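Sortase, SrtB family (Streptococcus pneumoniae PCS8235, PDB 4Y4Q) probably acts as a class B sortase, a cysteine transpeptidase-type enzyme that takes part in formation of the Type II pilus on the bacterial surface. Local coordinates at residues A142-D146 with Q147-D151; L197-L200 with L201-A204; R115-P118 with K119-F123; S211-P214 with S215-I218. All blocks are in the same frame, centred on the assembly; numbering follows the deposited sequence.

How the interactions relate
The four contacts are local and follow one another along the chain in the order 3, 1, 2, 4, all within the sortase domain, whose core is the mixed sheet of the sortase beta barrel. Interaction 3 (115-123) and interaction 4 (211-218) are turns that lead into the parallel neighbours, strands 124-129 and 218-225; their centres lie about 14 Å apart, and Phe-123 O meets Ile-218 N. Interaction 2 ends helix 190-202, and its Leu-197 packs on both Phe-123 and Ile-218, so one side chain holds the helix against the entrances of both strands. Interaction 1, where helices 139-143 and 147-152 join, is a separate corner, its centre about 27 Å from that of interaction 3 across the chain's centre.

Interaction 1 of 4, residues A142-D146 with Q147-D151; sequences AKFAD and QEFFD
Lys-143 lies over the ring of Phe-149, and following its side chain outward shows how much of it does so. CB stands 3.8 Å from the Phe-149 ring centroid and nearly on the ring normal, a CH-pi contact over the middle of the face. Further out, the extended chain still keeps CD 3.9 Å from CE2 of Phe-149, at the rim of the ring, and then runs on past it to NZ, which has a long, weak ion pair with Asp-140. The same phenyl ring turns its edge to Phe-144: CE1 of Phe-149 comes over the face of the Phe-144 ring, off-centre, at 3.6 Å from Phe-144 CE1. With centroids 5.0 Å apart and planes at 87°, this is a T-shaped pair. These rings fill the corner where helix 139-143 passes through a type I turn, Lys-143 to Asp-146, into helix 147-152. Asp-146 is the N-cap of the second helix. Its CG lies opposite the backbone N (chi1 -178°), which carries OD2 to the amide of Phe-149, 3.3 Å from that N; the donor arrives on the anti side, 28° out of the carboxylate plane. The backbone O of Asp-146 meanwhile takes the N-H of Phe-150 at 2.9 Å, the first helical bond. Phe-150 in turn sets CD1 near the edge of the Phe-144 ring, 4.1 Å from its CD2. Beyond the corner, Phe-144 reaches Ile-169 and Met-172 of strand 163-176 and Val-235 of strand 231-240, while Phe-149 stacks on His-153.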
loop_
_atom_site.group_PDB
_atom_site.type_symbol
_atom_site.label_atom_id
_atom_site.label_comp_id
_atom_site.label_asym_id
_atom_site.label_seq_id
_atom_site.Cartn_x
_atom_site.Cartn_y
_atom_site.Cartn_z
ATOM N N ALA A 142 5.720 -5.263 -8.782
ATOM C CA ALA A 142 5.998 -4.953 -10.182
ATOM C C ALA A 142 5.233 -5.857 -11.151
ATOM O O ALA A 142 5.060 -5.505 -12.320
ATOM C CB ALA A 142 7.488 -5.061 -10.456
ATOM N N LYS A 143 4.781 -7.024 -10.683
ATOM C CA LYS A 143 4.079 -7.949 -11.576
ATOM C C LYS A 143 2.711 -7.407 -11.942
ATOM O O LYS A 143 2.113 -7.838 -12.926
ATOM C CB LYS A 143 3.943 -9.349 -10.967
ATOM C CG LYS A 143 5.255 -10.032 -10.647
ATOM C CD LYS A 143 5.034 -11.513 -10.371
ATOM C CE LYS A 143 6.307 -12.176 -9.853
ATOM N NZ LYS A 143 6.058 -13.613 -9.535
ATOM N N PHE A 144 2.214 -6.458 -11.154
ATOM C CA PHE A 144 0.936 -5.821 -11.471
ATOM C C PHE A 144 1.020 -4.948 -12.730
ATOM O O PHE A 144 0.004 -4.469 -13.227
ATOM C CB PHE A 144 0.418 -5.009 -10.275
ATOM C CG PHE A 144 -0.126 -5.862 -9.153
ATOM C CD1 PHE A 144 0.714 -6.366 -8.169
ATOM C CD2 PHE A 144 -1.477 -6.178 -9.099
ATOM C CE1 PHE A 144 0.206 -7.170 -7.139
ATOM C CE2 PHE A 144 -1.994 -6.978 -8.068
ATOM C CZ PHE A 144 -1.154 -7.474 -7.092
ATOM N N ALA A 145 2.226 -4.751 -13.258
ATOM C CA ALA A 145 2.368 -4.047 -14.529
ATOM C C ALA A 145 1.872 -4.899 -15.700
ATOM O O ALA A 145 1.614 -4.377 -16.785
ATOM C CB ALA A 145 3.807 -3.607 -14.750
ATOM N N ASP A 146 1.734 -6.205 -15.474
ATOM C CA ASP A 146 1.195 -7.117 -16.487
ATOM C C ASP A 146 -0.338 -7.157 -16.440
ATOM O O ASP A 146 -0.934 -7.327 -15.370
ATOM C CB ASP A 146 1.772 -8.522 -16.307
ATOM C CG ASP A 146 1.274 -9.495 -17.362
ATOM O OD1 ASP A 146 1.643 -9.336 -18.551
ATOM O OD2 ASP A 146 0.515 -10.422 -17.001
ATOM N N GLN A 147 -0.965 -6.982 -17.601
ATOM C CA GLN A 147 -2.422 -6.900 -17.705
ATOM C C GLN A 147 -3.107 -8.080 -17.010
ATOM O O GLN A 147 -3.977 -7.899 -16.161
ATOM C CB GLN A 147 -2.840 -6.843 -19.187
ATOM C CG GLN A 147 -4.339 -6.567 -19.436
ATOM C CD GLN A 147 -4.777 -5.191 -18.930
ATOM O OE1 GLN A 147 -5.364 -5.062 -17.846
ATOM N NE2 GLN A 147 -4.480 -4.156 -19.709
ATOM N N GLU A 148 -2.691 -9.287 -17.369
ATOM C CA GLU A 148 -3.281 -10.508 -16.830
ATOM C C GLU A 148 -3.129 -10.635 -15.309
ATOM O O GLU A 148 -4.092 -10.903 -14.590
ATOM C CB GLU A 148 -2.650 -11.709 -17.536
ATOM C CG GLU A 148 -3.431 -12.992 -17.445
ATOM C CD GLU A 148 -2.837 -14.074 -18.336
ATOM O OE1 GLU A 148 -2.725 -13.837 -19.565
ATOM O OE2 GLU A 148 -2.468 -15.146 -17.802
ATOM N N PHE A 149 -1.914 -10.444 -14.815
ATOM C CA PHE A 149 -1.677 -10.528 -13.386
ATOM C C PHE A 149 -2.524 -9.468 -12.663
ATOM O O PHE A 149 -3.129 -9.742 -11.615
ATOM C CB PHE A 149 -0.181 -10.337 -13.104
ATOM C CG PHE A 149 0.229 -10.675 -11.693
ATOM C CD1 PHE A 149 0.068 -9.747 -10.669
ATOM C CD2 PHE A 149 0.795 -11.908 -11.396
ATOM C CE1 PHE A 149 0.447 -10.042 -9.364
ATOM C CE2 PHE A 149 1.184 -12.214 -10.096
ATOM C CZ PHE A 149 1.006 -11.274 -9.076
ATOM N N PHE A 150 -2.590 -8.268 -13.229
ATOM C CA PHE A 150 -3.423 -7.218 -12.647
ATOM C C PHE A 150 -4.897 -7.622 -12.628
ATOM O O PHE A 150 -5.584 -7.407 -11.635
ATOM C CB PHE A 150 -3.280 -5.894 -13.407
ATOM C CG PHE A 150 -4.156 -4.791 -12.858
ATOM C CD1 PHE A 150 -3.700 -3.976 -11.822
ATOM C CD2 PHE A 150 -5.439 -4.586 -13.352
ATOM C CE1 PHE A 150 -4.501 -2.957 -11.299
ATOM C CE2 PHE A 150 -6.250 -3.570 -12.840
ATOM C CZ PHE A 150 -5.779 -2.753 -11.810
ATOM N N ASP A 151 -5.386 -8.179 -13.734
ATOM C CA ASP A 151 -6.798 -8.529 -13.828
ATOM C C ASP A 151 -7.165 -9.602 -12.815
ATOM O O ASP A 151 -8.284 -9.630 -12.305
ATOM C CB ASP A 151 -7.159 -9.009 -15.243
ATOM C CG ASP A 151 -7.085 -7.889 -16.284
ATOM O OD1 ASP A 151 -7.129 -6.699 -15.897
ATOM O OD2 ASP A 151 -6.986 -8.198 -17.491
#

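Interaction 2 of 4, residues L197-L200 with L201-A204; sequences LDHL and LSVA
Ser-202 holds OG between its own backbone N and carbonyl carbon (chi1 63°), a rotation that folds the hydroxyl back onto the carbonyl of His-199, while the imidazole of His-199 extends away from its backbone N (chi1 177°) to lie beside Val-203. The hydroxyl donates to His-199 O at 2.6 Å from OG, in the carbonyl plane and on a lone pair (C=O...OG angle 117°). Val-203 N approaches that oxygen from another direction, nearly in line with the C=O bond, at 3.3 Å; His-199 O thus accepts two bonds, besides a weak one from Ser-202 N. This is the last turn of helix 190-202, and Val-203 is the first residue to leave helical geometry. Two residues earlier the i to i+4 bond is regular, with Leu-201 N 3.0 Å from Leu-197 O. Val-203 CG1 sits off-centre by the His-199 ring, 4.3 Å from its centroid, in a loose CH-pi contact, and its other methyl, CG2, lies 3.4 Å from Leu-200 O. On the buried side of the helix Leu-200 packs on Leu-173 of strand 163-176 and on Ile-182, and Leu-197 meets Phe-123, just ahead of strand 124-129.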
loop_
_atom_site.group_PDB
_atom_site.type_symbol
_atom_site.label_atom_id
_atom_site.label_comp_id
_atom_site.label_asym_id
_atom_site.label_seq_id
_atom_site.Cartn_x
_atom_site.Cartn_y
_atom_site.Cartn_z
ATOM N N LEU A 197 -7.573 12.079 -6.068
ATOM C CA LEU A 197 -8.075 10.838 -6.656
ATOM C C LEU A 197 -8.116 10.951 -8.175
ATOM O O LEU A 197 -7.666 10.049 -8.888
ATOM C CB LEU A 197 -9.479 10.571 -6.124
ATOM C CG LEU A 197 -9.982 9.149 -5.912
ATOM C CD1 LEU A 197 -8.944 8.295 -5.190
ATOM C CD2 LEU A 197 -11.250 9.241 -5.096
ATOM N N ASP A 198 -8.640 12.075 -8.662
ATOM C CA ASP A 198 -8.798 12.282 -10.093
ATOM C C ASP A 198 -7.455 12.226 -10.819
ATOM O O ASP A 198 -7.355 11.662 -11.912
ATOM C CB ASP A 198 -9.516 13.605 -10.373
ATOM C CG ASP A 198 -11.027 13.524 -10.152
ATOM O OD1 ASP A 198 -11.498 12.528 -9.565
ATOM O OD2 ASP A 198 -11.741 14.463 -10.562
ATOM N N HIS A 199 -6.423 12.804 -10.213
ATOM C CA HIS A 199 -5.097 12.801 -10.829
ATOM C C HIS A 199 -4.496 11.404 -10.763
ATOM O O HIS A 199 -3.997 10.885 -11.767
ATOM C CB HIS A 199 -4.147 13.820 -10.170
ATOM C CG HIS A 199 -2.759 13.783 -10.730
ATOM N ND1 HIS A 199 -1.729 13.091 -10.123
ATOM C CD2 HIS A 199 -2.239 14.312 -11.863
ATOM C CE1 HIS A 199 -0.630 13.211 -10.852
ATOM N NE2 HIS A 199 -0.916 13.945 -11.913
ATOM N N LEU A 200 -4.551 10.806 -9.574
ATOM C CA LEU A 200 -4.063 9.443 -9.364
ATOM C C LEU A 200 -4.588 8.498 -10.452
ATOM O O LEU A 200 -3.820 7.800 -11.103
ATOM C CB LEU A 200 -4.473 8.952 -7.976
ATOM C CG LEU A 200 -3.845 7.660 -7.445
ATOM C CD1 LEU A 200 -2.320 7.762 -7.400
ATOM C CD2 LEU A 200 -4.391 7.355 -6.065
ATOM N N LEU A 201 -5.893 8.521 -10.684
ATOM C CA LEU A 201 -6.485 7.684 -11.714
ATOM C C LEU A 201 -5.994 8.040 -13.122
ATOM O O LEU A 201 -5.798 7.158 -13.955
ATOM C CB LEU A 201 -8.016 7.753 -11.632
ATOM C CG LEU A 201 -8.584 7.093 -10.367
ATOM C CD1 LEU A 201 -10.049 7.464 -10.124
ATOM C CD2 LEU A 201 -8.414 5.567 -10.435
ATOM N N SER A 202 -5.781 9.327 -13.389
ATOM C CA SER A 202 -5.443 9.757 -14.746
ATOM C C SER A 202 -4.070 9.269 -15.203
ATOM O O SER A 202 -3.816 9.186 -16.400
ATOM C CB SER A 202 -5.539 11.287 -14.892
ATOM O OG SER A 202 -4.609 11.946 -14.052
ATOM N N VAL A 203 -3.187 8.954 -14.259
ATOM C CA VAL A 203 -1.840 8.499 -14.610
ATOM C C VAL A 203 -1.670 6.981 -14.419
ATOM O O VAL A 203 -0.547 6.460 -14.404
ATOM C CB VAL A 203 -0.760 9.266 -13.811
ATOM C CG1 VAL A 203 -0.817 10.761 -14.141
ATOM C CG2 VAL A 203 -0.951 9.051 -12.319
ATOM N N ALA A 204 -2.794 6.278 -14.291
ATOM C CA ALA A 204 -2.776 4.839 -14.044
ATOM C C ALA A 204 -2.174 4.082 -15.224
ATOM O O ALA A 204 -2.424 4.441 -16.374
ATOM C CB ALA A 204 -4.181 4.343 -13.783
#

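Interaction 3 of 4, residues R115-P118 with K119-F123; sequences RNNP and KFEDF
The chain reverses through a type I beta turn from Asn-117 to Phe-120, the directions of 115-118 and 119-122 lying 137° apart, and Phe-120 N closes it on Asn-117 O at 3.2 Å. With it goes an Asx turn, Asn-117 OD1 to Lys-119 N, in the connection between the antiparallel strands 110-112 and 124-129 of the sortase sheet; two polar side chains, Asp-122 and Asn-117, bind the two limbs to each other. Asp-122 reaches back with OD2, which two protein donors grip. Asn-117 N is 2.8 Å away from it and comes from above the carboxylate plane, whereas Asn-116 ND2, at 3.0 Å, meets its anti lone pair, with OD2 lying close to the Asn-116 amide plane. A water adds a third bond to OD2 and also donates to Arg-115 O. Asn-116 is held at both ends of its amide, since OD1 accepts from Ile-126 N and ND2 also serves Asn-124 O; strand 124-129 thereby fixes the group that orients the carboxylate. Asn-117 works in the other direction. Its CG is opposite the backbone N (chi1 173°), which swings OD1 over the turn to Lys-119 N, 2.8 Å away, with the donor 52° out of the carbonyl plane; Glu-121 N adds a weak bond to the same oxygen. The ring of Phe-120 packs on Leu-86 and meets Tyr-160, and its backbone O takes a hydrogen bond from Arg-217. Between the limbs, a second water donates to Asn-117 O at 2.7 Å and accepts from Asp-122 N at 3.2 Å.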
loop_
_atom_site.group_PDB
_atom_site.type_symbol
_atom_site.label_atom_id
_atom_site.label_comp_id
_atom_site.label_asym_id
_atom_site.label_seq_id
_atom_site.Cartn_x
_atom_site.Cartn_y
_atom_site.Cartn_z
ATOM N N ARG A 115 4.002 10.330 8.454
ATOM C CA ARG A 115 3.008 11.395 8.549
ATOM C C ARG A 115 1.567 10.865 8.615
ATOM O O ARG A 115 0.630 11.621 8.924
ATOM C CB ARG A 115 3.167 12.381 7.373
ATOM C CG ARG A 115 4.434 13.262 7.449
ATOM C CD ARG A 115 4.827 13.824 6.095
ATOM N NE ARG A 115 4.989 12.768 5.093
ATOM C CZ ARG A 115 5.276 12.989 3.811
ATOM N NH1 ARG A 115 5.430 14.236 3.372
ATOM N NH2 ARG A 115 5.405 11.963 2.972
ATOM N N ASN A 116 1.389 9.580 8.309
ATOM C CA ASN A 116 0.057 8.967 8.330
ATOM C C ASN A 116 -0.382 8.511 9.725
ATOM O O ASN A 116 0.450 8.158 10.572
ATOM C CB ASN A 116 0.005 7.753 7.413
ATOM C CG ASN A 116 -0.283 8.107 5.965
ATOM O OD1 ASN A 116 0.338 7.558 5.056
ATOM N ND2 ASN A 116 -1.250 8.999 5.739
ATOM N N ASN A 117 -1.693 8.503 9.954
ATOM C CA ASN A 117 -2.248 7.932 11.175
ATOM C C ASN A 117 -2.082 6.407 11.156
ATOM O O ASN A 117 -2.434 5.756 10.166
ATOM C CB ASN A 117 -3.725 8.315 11.309
ATOM C CG ASN A 117 -4.413 7.606 12.467
ATOM O OD1 ASN A 117 -4.904 6.482 12.320
ATOM N ND2 ASN A 117 -4.463 8.264 13.620
ATOM N N PRO A 118 -1.545 5.836 12.244
ATOM C CA PRO A 118 -1.192 4.412 12.285
ATOM C C PRO A 118 -2.407 3.486 12.364
ATOM O O PRO A 118 -2.231 2.266 12.290
ATOM C CB PRO A 118 -0.357 4.295 13.569
ATOM C CG PRO A 118 -0.876 5.398 14.445
ATOM C CD PRO A 118 -1.216 6.530 13.505
ATOM N N LYS A 119 -3.605 4.046 12.524
ATOM C CA LYS A 119 -4.822 3.240 12.541
ATOM C C LYS A 119 -5.622 3.401 11.255
ATOM O O LYS A 119 -6.831 3.168 11.245
ATOM C CB LYS A 119 -5.697 3.609 13.737
ATOM C CG LYS A 119 -5.113 3.244 15.082
ATOM C CD LYS A 119 -5.935 3.875 16.212
ATOM C CE LYS A 119 -5.492 3.372 17.578
ATOM N NZ LYS A 119 -4.006 3.322 17.678
ATOM N N PHE A 120 -4.943 3.795 10.180
ATOM C CA PHE A 120 -5.562 3.935 8.856
ATOM C C PHE A 120 -6.830 4.801 8.835
ATOM O O PHE A 120 -7.771 4.522 8.092
ATOM C CB PHE A 120 -5.827 2.559 8.244
ATOM C CG PHE A 120 -4.571 1.834 7.859
ATOM C CD1 PHE A 120 -3.820 1.166 8.814
ATOM C CD2 PHE A 120 -4.119 1.853 6.550
ATOM C CE1 PHE A 120 -2.647 0.515 8.466
ATOM C CE2 PHE A 120 -2.946 1.210 6.198
ATOM C CZ PHE A 120 -2.211 0.537 7.162
ATOM N N GLU A 121 -6.841 5.850 9.646
ATOM C CA GLU A 121 -7.956 6.787 9.672
ATOM C C GLU A 121 -7.906 7.794 8.525
ATOM O O GLU A 121 -8.929 8.393 8.171
ATOM C CB GLU A 121 -7.983 7.533 11.007
ATOM C CG GLU A 121 -8.172 6.614 12.200
ATOM C CD GLU A 121 -8.424 7.370 13.489
ATOM O OE1 GLU A 121 -8.718 8.588 13.423
ATOM O OE2 GLU A 121 -8.326 6.737 14.564
ATOM N N ASP A 122 -6.719 7.990 7.959
ATOM C CA ASP A 122 -6.526 9.017 6.936
ATOM C C ASP A 122 -7.163 8.559 5.632
ATOM O O ASP A 122 -7.363 7.356 5.428
ATOM C CB ASP A 122 -5.034 9.269 6.689
ATOM C CG ASP A 122 -4.344 9.962 7.860
ATOM O OD1 ASP A 122 -5.042 10.578 8.696
ATOM O OD2 ASP A 122 -3.092 9.894 7.927
ATOM N N PHE A 123 -7.458 9.518 4.755
ATOM C CA PHE A 123 -8.028 9.223 3.453
ATOM C C PHE A 123 -7.059 8.381 2.630
ATOM O O PHE A 123 -7.400 7.285 2.198
ATOM C CB PHE A 123 -8.379 10.509 2.694
ATOM C CG PHE A 123 -8.575 10.285 1.220
ATOM C CD1 PHE A 123 -9.697 9.604 0.750
ATOM C CD2 PHE A 123 -7.622 10.720 0.306
ATOM C CE1 PHE A 123 -9.868 9.375 -0.615
ATOM C CE2 PHE A 123 -7.788 10.496 -1.056
ATOM C CZ PHE A 123 -8.907 9.819 -1.515
HETATM O O HOH W 1 -2.254 12.456 8.313
HETATM O O HOH W 2 -3.758 6.753 8.083
#

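Interaction 4 of 4, residues S211-P214 with S215-I218; sequences SLSP and SDRI
Asp-216 OD2 draws in the start of the turn: Ser-213 N donates to it at 2.9 Å, from above the carboxylate plane (38° out of it), and Ser-213 OG lies 3.3 Å from it in a weak bond that is not settled. The carboxylate gets there because its CG stands beside its own backbone N (chi1 -52°), turned back toward residue 213. In the opposite direction Asp-216 N donates to Ser-213 O at 3.0 Å, closing a type I beta turn over Ser-213 to Asp-216. Ser-213 and Asp-216, the two ends of the turn, are thus joined by two firm bonds, one backbone to backbone and one from backbone N-H to side chain. The hydroxyls of Ser-213 and Ser-215 meet at 2.5 Å between the OG atoms, and either may be the donor. Nearby, Leu-212 CD2 touches Ile-218 CG2 at 4.1 Å, the two side chains crossing at about a right angle, and both rest on Phe-170 of strand 163-176. Pro-214 packs against helix 190-202, and Ile-218 begins strand 218-225. Lys-238 donates to Ser-211 O and makes a long, weak ion pair with Asp-216 OD2. The N-H of Ser-213 and, more weakly, the amino group of Lys-238 would probably favour the charged form of Asp-216.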
loop_
_atom_site.group_PDB
_atom_site.type_symbol
_atom_site.label_atom_id
_atom_site.label_comp_id
_atom_site.label_asym_id
_atom_site.label_seq_id
_atom_site.Cartn_x
_atom_site.Cartn_y
_atom_site.Cartn_z
ATOM N N SER A 211 -16.293 1.836 -7.018
ATOM C CA SER A 211 -16.965 2.950 -6.347
ATOM C C SER A 211 -16.005 3.688 -5.419
ATOM O O SER A 211 -15.609 3.153 -4.378
ATOM C CB SER A 211 -18.179 2.447 -5.564
ATOM O OG SER A 211 -18.891 3.522 -4.979
ATOM N N LEU A 212 -15.640 4.911 -5.796
ATOM C CA LEU A 212 -14.607 5.654 -5.078
ATOM C C LEU A 212 -15.001 7.083 -4.743
ATOM O O LEU A 212 -15.358 7.878 -5.623
ATOM C CB LEU A 212 -13.303 5.667 -5.872
ATOM C CG LEU A 212 -12.302 4.606 -5.435
ATOM C CD1 LEU A 212 -10.977 4.810 -6.152
ATOM C CD2 LEU A 212 -12.136 4.676 -3.927
ATOM N N SER A 213 -14.905 7.410 -3.461
ATOM C CA SER A 213 -15.240 8.745 -2.983
ATOM C C SER A 213 -14.298 9.163 -1.846
ATOM O O SER A 213 -13.638 8.315 -1.236
ATOM C CB SER A 213 -16.705 8.792 -2.529
ATOM O OG SER A 213 -16.949 7.863 -1.489
ATOM N N PRO A 214 -14.325 10.435 -1.490
ATOM C CA PRO A 214 -13.454 10.903 -0.419
ATOM C C PRO A 214 -13.810 10.088 0.808
ATOM O O PRO A 214 -12.937 9.771 1.618
ATOM C CB PRO A 214 -13.885 12.357 -0.234
ATOM C CG PRO A 214 -14.381 12.768 -1.577
ATOM C CD PRO A 214 -15.020 11.544 -2.169
ATOM N N SER A 215 -15.090 9.761 0.948
ATOM C CA SER A 215 -15.570 9.111 2.168
ATOM C C SER A 215 -14.893 7.747 2.429
ATOM O O SER A 215 -14.810 7.293 3.575
ATOM C CB SER A 215 -17.093 8.973 2.137
ATOM O OG SER A 215 -17.543 8.524 0.869
ATOM N N ASP A 216 -14.401 7.099 1.376
ATOM C CA ASP A 216 -13.673 5.836 1.531
ATOM C C ASP A 216 -12.244 6.075 2.030
ATOM O O ASP A 216 -11.825 7.214 2.250
ATOM C CB ASP A 216 -13.605 5.067 0.205
ATOM C CG ASP A 216 -14.959 4.886 -0.446
ATOM O OD1 ASP A 216 -15.922 4.508 0.256
ATOM O OD2 ASP A 216 -15.054 5.127 -1.668
ATOM N N ARG A 217 -11.497 4.988 2.200
ATOM C CA ARG A 217 -10.099 5.079 2.589
ATOM C C ARG A 217 -9.296 4.226 1.631
ATOM O O ARG A 217 -9.723 3.125 1.267
ATOM C CB ARG A 217 -9.904 4.587 4.020
ATOM C CG ARG A 217 -10.454 5.548 5.090
ATOM C CD ARG A 217 -10.380 4.883 6.444
ATOM N NE ARG A 217 -11.139 3.637 6.454
ATOM C CZ ARG A 217 -10.772 2.529 7.097
ATOM N NH1 ARG A 217 -9.637 2.498 7.795
ATOM N NH2 ARG A 217 -11.549 1.450 7.041
ATOM N N ILE A 218 -8.144 4.732 1.207
ATOM C CA ILE A 218 -7.300 3.976 0.293
ATOM C C ILE A 218 -5.871 3.818 0.797
ATOM O O ILE A 218 -5.423 4.515 1.726
ATOM C CB ILE A 218 -7.287 4.601 -1.093
ATOM C CG1 ILE A 218 -6.537 5.928 -1.074
ATOM C CG2 ILE A 218 -8.726 4.815 -1.611
ATOM C CD1 ILE A 218 -6.573 6.569 -2.430
#